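Local coordinates for possible prolidase (Bifidobacterium longum NCC2705, PDB 2P9B), which is a possible prolidase of the amidohydrolase family, which probably hydrolyses carbon-nitrogen bonds, at residues F350-Q353 against Y354-W357. Numbering follows the deposited sequence.
Sequences FVPQ and YATW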
# COMPACT_ATOMS: atom_id res chain seq x y z
N PHE A 350 8.43 -14.29 -1.38
CA PHE A 350 7.16 -14.82 -0.92
C PHE A 350 6.02 -13.82 -0.76
O PHE A 350 5.08 -14.05 0.00
CB PHE A 350 7.37 -15.60 0.38
CG PHE A 350 8.24 -16.82 0.22
CD1 PHE A 350 7.78 -17.93 -0.48
CD2 PHE A 350 9.54 -16.83 0.71
CE1 PHE A 350 8.59 -19.05 -0.67
CE2 PHE A 350 10.37 -17.94 0.52
CZ PHE A 350 9.89 -19.05 -0.17
N VAL A 351 6.11 -12.70 -1.47
CA VAL A 351 5.05 -11.69 -1.43
C VAL A 351 4.65 -11.38 -2.87
O VAL A 351 5.22 -10.49 -3.51
CB VAL A 351 5.50 -10.38 -0.75
CG1 VAL A 351 4.30 -9.45 -0.60
CG2 VAL A 351 6.12 -10.68 0.61
N PRO A 352 3.67 -12.11 -3.40
CA PRO A 352 3.22 -11.90 -4.78
C PRO A 352 2.70 -10.49 -5.02
O PRO A 352 2.11 -9.87 -4.14
CB PRO A 352 2.12 -12.95 -4.93
CG PRO A 352 2.58 -14.06 -4.02
CD PRO A 352 3.01 -13.29 -2.80
N GLN A 353 2.92 -10.00 -6.24
CA GLN A 353 2.47 -8.67 -6.63
C GLN A 353 0.95 -8.61 -6.59
O GLN A 353 0.36 -7.54 -6.40
CB GLN A 353 2.94 -8.34 -8.05
CG GLN A 353 4.45 -8.23 -8.22
CD GLN A 353 5.02 -6.93 -7.67
OE1 GLN A 353 4.29 -6.10 -7.13
NE2 GLN A 353 6.33 -6.75 -7.82
N TYR A 354 0.31 -9.76 -6.77
CA TYR A 354 -1.15 -9.83 -6.79
C TYR A 354 -1.81 -10.23 -5.48
O TYR A 354 -3.03 -10.41 -5.44
CB TYR A 354 -1.58 -10.80 -7.89
CG TYR A 354 -0.95 -12.18 -7.75
CD1 TYR A 354 -1.36 -13.06 -6.74
CD2 TYR A 354 0.08 -12.58 -8.60
CE1 TYR A 354 -0.76 -14.31 -6.59
CE2 TYR A 354 0.69 -13.83 -8.45
CZ TYR A 354 0.27 -14.69 -7.45
OH TYR A 354 0.88 -15.91 -7.29
N ALA A 355 -1.03 -10.37 -4.41
CA ALA A 355 -1.58 -10.82 -3.14
C ALA A 355 -1.91 -9.75 -2.10
O ALA A 355 -1.89 -10.03 -0.91
CB ALA A 355 -0.64 -11.87 -2.53
N THR A 356 -2.24 -8.54 -2.54
CA THR A 356 -2.57 -7.50 -1.57
C THR A 356 -3.69 -7.96 -0.62
O THR A 356 -3.64 -7.69 0.58
CB THR A 356 -3.00 -6.20 -2.28
OG1 THR A 356 -1.90 -5.67 -3.02
CG2 THR A 356 -3.47 -5.15 -1.27
N TRP A 357 -4.67 -8.67 -1.17
CA TRP A 357 -5.82 -9.13 -0.38
C TRP A 357 -5.42 -9.91 0.88
O TRP A 357 -6.10 -9.83 1.91
CB TRP A 357 -6.74 -10.02 -1.23
CG TRP A 357 -6.16 -11.37 -1.50
CD1 TRP A 357 -5.27 -11.71 -2.48
CD2 TRP A 357 -6.34 -12.55 -0.70
NE1 TRP A 357 -4.88 -13.02 -2.34
CE2 TRP A 357 -5.52 -13.56 -1.26
CE3 TRP A 357 -7.11 -12.84 0.43
CZ2 TRP A 357 -5.46 -14.85 -0.71
CZ3 TRP A 357 -7.04 -14.12 0.97
CH2 TRP A 357 -6.22 -15.11 0.40
O HOH W 1 -1.96 -7.10 -5.16
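Tyr354 folds its ring back over Pro352 inside a type I beta turn, Pro352 to Ala355, that leads into helix 356-367 of this amidohydrolase. The ring takes Pro352 CB on one face in a CH-pi contact, CB lying 3.7 Å from the ring centroid and 16° off the normal, displaced toward the CE1-CZ side of the rim; CZ is 3.6 Å from CB. This placement follows from chi1 of 55°, which sets CG between the backbone N and the carbonyl carbon and swings the ring back along the turn. At its far end the phenol is tied to the C-terminal part of the chain, OH being hydrogen-bonded to both Asp442 OD1 and Phe438 N. A leucine in place of Tyr354 would probably leave Asp442 and Phe438 without their hydroxyl partner and Pro352 CB without the flat face against it.

Ala355 closes the turn: its N donates to Pro352 O at 3.2 Å. Its methyl meets the proline ring as well, Ala355 CB lying 3.8 Å from Pro352 CB, so the proline is touched by both residues. Gln353, at a central corner of the turn, turns its amide toward other partners, OE1 to Thr346 and NE2 to the carbonyl of His79, near a possible but unconfirmed metal site.

At Thr356, OG1 is hydrogen-bonded to Asn75 ND2 and also to a water 2.6 Å away; that water donates to Gln353 O over 2.7 Å, bridging the turn to the threonine hydroxyl.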